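Local coordinates for uncharacterized protein (Bacteroides eggerthii, PDB 4GDZ) that is of unknown function but belongs to the DUF4251 family and folds as an antiparallel beta sheet with a magnesium ion bound, at residues V33-A38 against L133-G138; A51-F56 against T156-L161; N67-L72 against V82-V87. All blocks are in the same frame, centred on the assembly; numbering follows the deposited sequence.

Contact 1: V33-A38 against L133-G138; sequences VSYDDA and LTLTNG
Tyr35 meets Leu135, Asn137 and Gly138 where helix 28-44 packs against the end of strand 128-135 and the loop leaving it, an N-terminal helix laid on an antiparallel beta sheet. The tyrosine is the centre of the contact. Its CG stands anti to the backbone N (chi1 167°), which swings the ring from the helix over the turn. One face receives Asn137 OD1, lying 3.6 Å from Tyr35 CE2 and displaced toward the rim rather than above the ring centre. The asparagine amide stands almost perpendicular to the ring, 89° between planes, and so presents its oxygen instead of lying flat. The same face takes the backbone of the turn, with Tyr35 CD1 3.6 Å from Gly138 N. Glycine suits that position because its positive phi of 97° would press a side chain against the preceding carbonyl.

Leu135 supplies the apolar part. Its CD2 branch approaches the ring obliquely, 3.9 Å from Tyr35 CE1. Asn115 OD1 accepts a bond from Asn137 N and ties down the turn. The tyrosine hydroxyl is hydrogen-bonded to Gly114 O, which fixes the far end of the ring. One turn along the helix, the small methyl of Ala38 lets strand and helix come near each other, with Ala38 CB 4.1 Å from Leu135 CD2.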
loop_
_atom_site.group_PDB
_atom_site.type_symbol
_atom_site.label_atom_id
_atom_site.label_comp_id
_atom_site.label_asym_id
_atom_site.label_seq_id
_atom_site.Cartn_x
_atom_site.Cartn_y
_atom_site.Cartn_z
ATOM N N VAL A 33 -9.106 9.080 -21.668
ATOM C CA VAL A 33 -9.661 10.449 -21.836
ATOM C C VAL A 33 -9.722 11.192 -20.497
ATOM O O VAL A 33 -9.413 12.376 -20.447
ATOM C CB VAL A 33 -11.074 10.462 -22.506
ATOM C CG1 VAL A 33 -11.708 11.856 -22.448
ATOM C CG2 VAL A 33 -10.996 9.965 -23.951
ATOM N N SER A 34 -10.143 10.495 -19.437
ATOM C CA SER A 34 -10.137 11.017 -18.086
ATOM C C SER A 34 -8.727 11.418 -17.665
ATOM O O SER A 34 -8.565 12.414 -16.973
ATOM C CB SER A 34 -10.636 9.971 -17.094
ATOM O OG SER A 34 -12.025 9.887 -17.133
ATOM N N TYR A 35 -7.723 10.624 -18.040
ATOM C CA TYR A 35 -6.329 10.969 -17.724
ATOM C C TYR A 35 -5.933 12.272 -18.437
ATOM O O TYR A 35 -5.433 13.189 -17.806
ATOM C CB TYR A 35 -5.355 9.848 -18.107
ATOM C CG TYR A 35 -3.904 10.303 -18.090
ATOM C CD1 TYR A 35 -3.184 10.370 -16.899
ATOM C CD2 TYR A 35 -3.268 10.701 -19.266
ATOM C CE1 TYR A 35 -1.867 10.818 -16.877
ATOM C CE2 TYR A 35 -1.957 11.139 -19.265
ATOM C CZ TYR A 35 -1.252 11.189 -18.071
ATOM O OH TYR A 35 0.061 11.626 -18.089
ATOM N N ASP A 36 -6.151 12.340 -19.748
ATOM C CA ASP A 36 -5.910 13.577 -20.520
ATOM C C ASP A 36 -6.620 14.796 -19.916
ATOM O O ASP A 36 -6.028 15.881 -19.838
ATOM C CB ASP A 36 -6.375 13.422 -21.971
ATOM C CG ASP A 36 -5.461 12.523 -22.810
ATOM O OD1 ASP A 36 -4.407 12.040 -22.324
ATOM O OD2 ASP A 36 -5.811 12.321 -23.990
ATOM N N ASP A 37 -7.880 14.618 -19.501
ATOM C CA ASP A 37 -8.662 15.701 -18.896
ATOM C C ASP A 37 -8.020 16.127 -17.565
ATOM O O ASP A 37 -7.957 17.324 -17.257
ATOM C CB ASP A 37 -10.113 15.262 -18.597
ATOM C CG ASP A 37 -10.965 15.043 -19.851
ATOM O OD1 ASP A 37 -10.555 15.436 -20.970
ATOM O OD2 ASP A 37 -12.074 14.470 -19.695
ATOM N N ALA A 38 -7.581 15.142 -16.765
ATOM C CA ALA A 38 -6.953 15.413 -15.456
ATOM C C ALA A 38 -5.654 16.186 -15.643
ATOM O O ALA A 38 -5.427 17.169 -14.952
ATOM C CB ALA A 38 -6.706 14.125 -14.686
ATOM N N LEU A 133 0.371 15.521 -4.319
ATOM C CA LEU A 133 -0.605 14.835 -5.163
ATOM C C LEU A 133 0.123 14.043 -6.234
ATOM O O LEU A 133 1.059 14.549 -6.867
ATOM C CB LEU A 133 -1.547 15.888 -5.776
ATOM C CG LEU A 133 -2.639 15.534 -6.789
ATOM C CD1 LEU A 133 -3.532 16.751 -6.975
ATOM C CD2 LEU A 133 -2.032 15.132 -8.120
ATOM N N THR A 134 -0.310 12.794 -6.448
ATOM C CA THR A 134 0.280 11.929 -7.451
ATOM C C THR A 134 -0.832 11.380 -8.347
ATOM O O THR A 134 -1.929 11.077 -7.876
ATOM C CB THR A 134 1.057 10.748 -6.841
ATOM O OG1 THR A 134 0.154 9.982 -6.031
ATOM C CG2 THR A 134 2.244 11.260 -6.017
ATOM N N LEU A 135 -0.541 11.314 -9.640
ATOM C CA LEU A 135 -1.463 10.808 -10.661
ATOM C C LEU A 135 -0.701 9.789 -11.478
ATOM O O LEU A 135 0.319 10.106 -12.076
ATOM C CB LEU A 135 -1.963 11.966 -11.564
ATOM C CG LEU A 135 -2.878 11.644 -12.760
ATOM C CD1 LEU A 135 -4.257 11.236 -12.282
ATOM C CD2 LEU A 135 -2.977 12.832 -13.717
ATOM N N THR A 136 -1.192 8.563 -11.514
ATOM C CA THR A 136 -0.618 7.531 -12.372
ATOM C C THR A 136 -1.198 7.633 -13.816
ATOM O O THR A 136 -2.385 7.936 -14.012
ATOM C CB THR A 136 -0.830 6.133 -11.745
ATOM O OG1 THR A 136 -0.138 6.091 -10.488
ATOM C CG2 THR A 136 -0.265 5.002 -12.637
ATOM N N ASN A 137 -0.343 7.430 -14.811
ATOM C CA ASN A 137 -0.776 7.392 -16.217
ATOM C C ASN A 137 -1.975 6.446 -16.417
ATOM O O ASN A 137 -2.119 5.436 -15.711
ATOM C CB ASN A 137 0.394 6.978 -17.127
ATOM C CG ASN A 137 -0.002 6.872 -18.604
ATOM O OD1 ASN A 137 -0.511 7.821 -19.210
ATOM N ND2 ASN A 137 0.242 5.707 -19.189
ATOM N N GLY A 138 -2.846 6.799 -17.361
ATOM C CA GLY A 138 -3.889 5.891 -17.822
ATOM C C GLY A 138 -5.252 6.061 -17.184
ATOM O O GLY A 138 -6.221 5.501 -17.670
#

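Contact 2: A51-F56 against T156-L161; sequences ANQVMF and TLSGSL. With GOL (glycerol), chain D.
Gln53 and Ser158 both turn their first side-chain atom between the backbone N and the carbonyl carbon, at chi1 60° and 67°, and this folds amide and hydroxyl together on one face of an antiparallel strand pair in the nine-stranded sheet. Gln53 then runs extended, so that its NE2 reaches Ser158 OG at 2.9 Å, the hydroxyl sitting 28° out of the amide plane. A long polar chain opposite a short one fits this cross-strand site.

The backbones beneath form a classic beta bulge. Ser158 O accepts from two successive amides, Asn52 N at 2.9 Å and Gln53 N at 3.3 Å, while Ser158 N returns a bond to Gln53 O at 3.0 Å. The extra residue shifts the register, and just before it Ala51 CA comes within 4.0 Å of Gly159 CA, an approach that suits a residue with no side chain. Met55, present as selenomethionine, lies on the same face as Gln53, its bent end resting with SE 3.8 Å from Ser158 CB. On the opposite face from Gln53 the contact is apolar: Ala51 CB lies against Leu157 CB, and Val54 sits beside them, touching Val64 of the next strand, 61-74. Thr156 turns its OG1 to Thr145 of strand 141-148.

Met55 N donates to Thr156 O, but the return link of this pair runs through a glycerol, probably from the crystallisation liquor: GOL O3 donates to Met55 O at 2.7 Å and accepts from Thr156 N at 2.9 Å.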
loop_
_atom_site.group_PDB
_atom_site.type_symbol
_atom_site.label_atom_id
_atom_site.label_comp_id
_atom_site.label_asym_id
_atom_site.label_seq_id
_atom_site.Cartn_x
_atom_site.Cartn_y
_atom_site.Cartn_z
ATOM N N ALA A 51 -12.205 12.945 -3.050
ATOM C CA ALA A 51 -11.701 11.733 -2.369
ATOM C C ALA A 51 -12.863 10.801 -2.033
ATOM O O ALA A 51 -13.949 11.263 -1.694
ATOM C CB ALA A 51 -10.929 12.076 -1.100
ATOM N N ASN A 52 -12.621 9.495 -2.118
ATOM C CA ASN A 52 -13.604 8.494 -1.687
ATOM C C ASN A 52 -13.037 7.487 -0.708
ATOM O O ASN A 52 -13.757 6.605 -0.241
ATOM C CB ASN A 52 -14.306 7.811 -2.871
ATOM C CG ASN A 52 -13.342 7.181 -3.851
ATOM O OD1 ASN A 52 -12.261 6.751 -3.486
ATOM N ND2 ASN A 52 -13.745 7.116 -5.109
ATOM N N GLN A 53 -11.758 7.616 -0.379
ATOM C CA GLN A 53 -11.233 6.863 0.720
ATOM C C GLN A 53 -10.085 7.528 1.399
ATOM O O GLN A 53 -9.349 8.317 0.799
ATOM C CB GLN A 53 -10.837 5.430 0.299
ATOM C CG GLN A 53 -9.798 5.349 -0.754
ATOM C CD GLN A 53 -9.290 3.930 -1.036
ATOM O OE1 GLN A 53 -9.998 2.929 -0.893
ATOM N NE2 GLN A 53 -8.049 3.859 -1.478
ATOM N N VAL A 54 -9.928 7.146 2.661
ATOM C CA VAL A 54 -8.784 7.482 3.461
ATOM C C VAL A 54 -7.907 6.237 3.557
ATOM O O VAL A 54 -8.396 5.087 3.654
ATOM C CB VAL A 54 -9.192 8.075 4.843
ATOM C CG1 VAL A 54 -10.116 7.138 5.597
ATOM C CG2 VAL A 54 -7.942 8.377 5.665
HETATM N N MSE A 55 -6.599 6.468 3.465
HETATM C CA MSE A 55 -5.616 5.417 3.486
HETATM C C MSE A 55 -4.783 5.449 4.758
HETATM O O MSE A 55 -4.286 6.503 5.163
HETATM C CB MSE A 55 -4.721 5.555 2.252
HETATM C CG MSE A 55 -5.539 5.486 0.938
HETATM SE SE MSE A 55 -4.488 6.108 -0.610
HETATM C CE MSE A 55 -2.769 5.124 -0.298
ATOM N N PHE A 56 -4.643 4.282 5.395
ATOM C CA PHE A 56 -3.910 4.155 6.659
ATOM C C PHE A 56 -2.505 3.594 6.434
ATOM O O PHE A 56 -2.263 2.856 5.491
ATOM C CB PHE A 56 -4.713 3.281 7.668
ATOM C CG PHE A 56 -6.081 3.838 7.951
ATOM C CD1 PHE A 56 -6.252 4.876 8.861
ATOM C CD2 PHE A 56 -7.174 3.417 7.223
ATOM C CE1 PHE A 56 -7.499 5.443 9.068
ATOM C CE2 PHE A 56 -8.414 3.964 7.429
ATOM C CZ PHE A 56 -8.587 4.990 8.343
ATOM N N THR A 156 -3.842 10.963 4.291
ATOM C CA THR A 156 -3.663 10.534 2.891
ATOM C C THR A 156 -4.993 9.951 2.422
ATOM O O THR A 156 -5.558 9.056 3.067
ATOM C CB THR A 156 -2.481 9.553 2.751
ATOM O OG1 THR A 156 -1.260 10.228 3.108
ATOM C CG2 THR A 156 -2.337 9.001 1.277
ATOM N N LEU A 157 -5.479 10.474 1.302
ATOM C CA LEU A 157 -6.748 10.080 0.676
ATOM C C LEU A 157 -6.560 9.844 -0.807
ATOM O O LEU A 157 -5.591 10.310 -1.392
ATOM C CB LEU A 157 -7.793 11.180 0.863
ATOM C CG LEU A 157 -8.097 11.475 2.348
ATOM C CD1 LEU A 157 -7.239 12.616 2.891
ATOM C CD2 LEU A 157 -9.577 11.780 2.518
ATOM N N SER A 158 -7.482 9.105 -1.413
ATOM C CA SER A 158 -7.448 8.885 -2.840
ATOM C C SER A 158 -8.813 9.083 -3.386
ATOM O O SER A 158 -9.821 8.966 -2.657
ATOM C CB SER A 158 -6.892 7.498 -3.214
ATOM O OG SER A 158 -7.738 6.439 -2.805
ATOM N N GLY A 159 -8.854 9.385 -4.676
ATOM C CA GLY A 159 -10.092 9.627 -5.362
ATOM C C GLY A 159 -9.893 10.061 -6.803
ATOM O O GLY A 159 -8.907 9.682 -7.421
ATOM N N SER A 160 -10.862 10.795 -7.359
ATOM C CA SER A 160 -10.846 11.156 -8.802
ATOM C C SER A 160 -10.360 12.588 -8.980
ATOM O O SER A 160 -10.814 13.472 -8.280
ATOM C CB SER A 160 -12.227 11.015 -9.415
ATOM O OG SER A 160 -12.649 9.678 -9.374
ATOM N N LEU A 161 -9.429 12.812 -9.901
ATOM C CA LEU A 161 -8.970 14.160 -10.228
ATOM C C LEU A 161 -9.745 14.651 -11.446
ATOM O O LEU A 161 -9.741 14.014 -12.504
ATOM C CB LEU A 161 -7.464 14.194 -10.469
ATOM C CG LEU A 161 -6.756 15.522 -10.716
ATOM C CD1 LEU A 161 -6.917 16.457 -9.534
ATOM C CD2 LEU A 161 -5.276 15.220 -10.940
HETATM C C1 GOL D . -4.914 8.265 9.950
HETATM O O1 GOL D . -5.912 9.285 10.145
HETATM C C2 GOL D . -4.118 8.542 8.683
HETATM O O2 GOL D . -3.249 9.634 8.942
HETATM C C3 GOL D . -5.087 8.920 7.589
HETATM O O3 GOL D . -4.498 8.953 6.288
#

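Contact 3: N67-L72 against V82-V87; sequences NTNFVL and VAFNTV
The beta hairpin of strands 61-74 and 77-85 is joined here through a side chain, at a break in strand 61-74 where Asn69 takes over the pairing with Ala83. Its amide imitates the edge of a peptide: Ala83 N donates to Asn69 OD1 at 2.9 Å, and Asn69 ND2 donates to Ala83 O, also at 2.9 Å. One amide thus grips both backbone polar atoms of a single residue, which is why an asparagine, short and carrying donor and acceptor together, fits the place. With CG anti to its own carbonyl carbon (chi1 -70°), the amide leans across to the partner strand. The fit is oblique, since Ala83 N lies 46° above the plane of the side-chain carbonyl, whereas Ala83 O lies near the amide plane as seen from ND2.

Around this clasp the packing is close. Asn69 OD1 is 3.4 Å from Val82 CG1 and approaches the edge of the Phe84 ring. The Thr68 carbonyl comes within 3.1 Å of Ala83 N at too poor an angle to bond; the N-H is taken by the Asn69 side chain instead. The hydroxyl of Thr68 lies near the methyl of Ala83 (OG1 to CB 4.0 Å).

ND2 also donates to Thr65 O. With both its oxygen and its nitrogen engaged, the buried amide is satisfied, and the donor and acceptor arrangement around it fixes which way round it sits.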
loop_
_atom_site.group_PDB
_atom_site.type_symbol
_atom_site.label_atom_id
_atom_site.label_comp_id
_atom_site.label_asym_id
_atom_site.label_seq_id
_atom_site.Cartn_x
_atom_site.Cartn_y
_atom_site.Cartn_z
ATOM N N ASN A 67 -18.329 14.886 -0.436
ATOM C CA ASN A 67 -18.837 16.242 -0.130
ATOM C C ASN A 67 -17.973 17.053 0.851
ATOM O O ASN A 67 -17.893 18.287 0.766
ATOM C CB ASN A 67 -20.275 16.200 0.441
ATOM C CG ASN A 67 -20.808 17.611 0.738
ATOM O OD1 ASN A 67 -20.857 18.461 -0.166
ATOM N ND2 ASN A 67 -21.143 17.890 2.005
ATOM N N THR A 68 -17.320 16.369 1.796
ATOM C CA THR A 68 -16.425 17.053 2.738
ATOM C C THR A 68 -15.011 16.460 2.711
ATOM O O THR A 68 -14.294 16.537 3.699
ATOM C CB THR A 68 -16.995 16.965 4.167
ATOM O OG1 THR A 68 -17.166 15.578 4.526
ATOM C CG2 THR A 68 -18.360 17.684 4.264
ATOM N N ASN A 69 -14.598 15.900 1.572
ATOM C CA ASN A 69 -13.257 15.342 1.403
ATOM C C ASN A 69 -12.738 15.622 -0.013
ATOM O O ASN A 69 -12.944 14.834 -0.957
ATOM C CB ASN A 69 -13.259 13.843 1.722
ATOM C CG ASN A 69 -13.454 13.567 3.189
ATOM O OD1 ASN A 69 -12.528 13.739 3.991
ATOM N ND2 ASN A 69 -14.682 13.193 3.572
ATOM N N PHE A 70 -12.144 16.794 -0.178
ATOM C CA PHE A 70 -11.695 17.253 -1.469
ATOM C C PHE A 70 -10.595 18.305 -1.377
ATOM O O PHE A 70 -10.403 18.951 -0.349
ATOM C CB PHE A 70 -12.873 17.802 -2.298
ATOM C CG PHE A 70 -13.479 19.062 -1.715
ATOM C CD1 PHE A 70 -12.965 20.292 -2.045
ATOM C CD2 PHE A 70 -14.528 18.993 -0.799
ATOM C CE1 PHE A 70 -13.484 21.440 -1.476
ATOM C CE2 PHE A 70 -15.057 20.129 -0.233
ATOM C CZ PHE A 70 -14.524 21.352 -0.565
ATOM N N VAL A 71 -9.898 18.468 -2.501
ATOM C CA VAL A 71 -8.921 19.534 -2.702
ATOM C C VAL A 71 -9.296 20.225 -4.012
ATOM O O VAL A 71 -9.349 19.603 -5.088
ATOM C CB VAL A 71 -7.459 19.012 -2.746
ATOM C CG1 VAL A 71 -6.511 20.185 -3.021
ATOM C CG2 VAL A 71 -7.078 18.308 -1.429
ATOM N N LEU A 72 -9.602 21.509 -3.899
ATOM C CA LEU A 72 -10.016 22.344 -5.026
ATOM C C LEU A 72 -8.992 23.439 -5.236
ATOM O O LEU A 72 -8.610 24.128 -4.287
ATOM C CB LEU A 72 -11.379 22.971 -4.741
ATOM C CG LEU A 72 -12.001 23.843 -5.854
ATOM C CD1 LEU A 72 -13.520 23.757 -5.810
ATOM C CD2 LEU A 72 -11.537 25.268 -5.709
ATOM N N VAL A 82 -11.266 18.151 4.602
ATOM C CA VAL A 82 -11.197 16.718 4.938
ATOM C C VAL A 82 -11.987 16.533 6.222
ATOM O O VAL A 82 -11.848 17.319 7.148
ATOM C CB VAL A 82 -9.733 16.233 5.132
ATOM C CG1 VAL A 82 -9.701 14.761 5.614
ATOM C CG2 VAL A 82 -8.938 16.406 3.832
ATOM N N ALA A 83 -12.832 15.506 6.264
ATOM C CA ALA A 83 -13.611 15.181 7.445
ATOM C C ALA A 83 -14.099 13.754 7.315
ATOM O O ALA A 83 -14.963 13.456 6.481
ATOM C CB ALA A 83 -14.798 16.131 7.676
ATOM N N PHE A 84 -13.522 12.881 8.131
ATOM C CA PHE A 84 -13.885 11.452 8.116
ATOM C C PHE A 84 -14.091 10.975 9.548
ATOM O O PHE A 84 -13.414 11.419 10.498
ATOM C CB PHE A 84 -12.863 10.615 7.338
ATOM C CG PHE A 84 -11.455 10.728 7.830
ATOM C CD1 PHE A 84 -10.975 9.876 8.837
ATOM C CD2 PHE A 84 -10.574 11.638 7.262
ATOM C CE1 PHE A 84 -9.672 9.963 9.258
ATOM C CE2 PHE A 84 -9.268 11.745 7.706
ATOM C CZ PHE A 84 -8.815 10.915 8.717
ATOM N N ASN A 85 -15.071 10.101 9.691
ATOM C CA ASN A 85 -15.441 9.565 10.952
ATOM C C ASN A 85 -15.802 8.104 10.613
ATOM O O ASN A 85 -16.899 7.834 10.234
ATOM C CB ASN A 85 -16.641 10.415 11.486
ATOM C CG ASN A 85 -17.336 9.760 12.643
ATOM O OD1 ASN A 85 -16.788 8.873 13.241
ATOM N ND2 ASN A 85 -18.532 10.211 12.971
ATOM N N THR A 86 -14.843 7.205 10.691
ATOM C CA THR A 86 -14.928 5.866 10.065
ATOM C C THR A 86 -14.965 4.756 11.113
ATOM O O THR A 86 -14.777 4.999 12.294
ATOM C CB THR A 86 -13.738 5.591 9.122
ATOM O OG1 THR A 86 -12.550 5.357 9.893
ATOM C CG2 THR A 86 -13.484 6.779 8.138
ATOM N N VAL A 87 -15.194 3.538 10.648
ATOM C CA VAL A 87 -15.253 2.354 11.491
ATOM C C VAL A 87 -13.810 1.895 11.900
ATOM O O VAL A 87 -13.655 1.029 12.769
ATOM C CB VAL A 87 -16.100 1.261 10.798
ATOM C CG1 VAL A 87 -16.000 -0.099 11.497
ATOM C CG2 VAL A 87 -17.584 1.695 10.768
#

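From the N terminus, helix 28-44 enters contact 1 and leads straight into strand 46-55, the first partner of contact 2. The chain then makes the hairpin of strands 61-74 and 77-85, where contact 3 closes a short loop nested inside both of the others. Much later strand 128-135 returns to close contact 1, and strand 155-163 closes contact 2, so these two long loops cross. Contact 2 joins the first and last strands in chain order, neighbours in the middle of the sheet; contact 3 lies next to it, probably hydrogen-bonded to it through Ala51 N and Asn69 O, 2.9 Å apart. Across the chain's centre from contact 3, contact 1 sets the helix on the sheet, with Ala38 packing against Leu161.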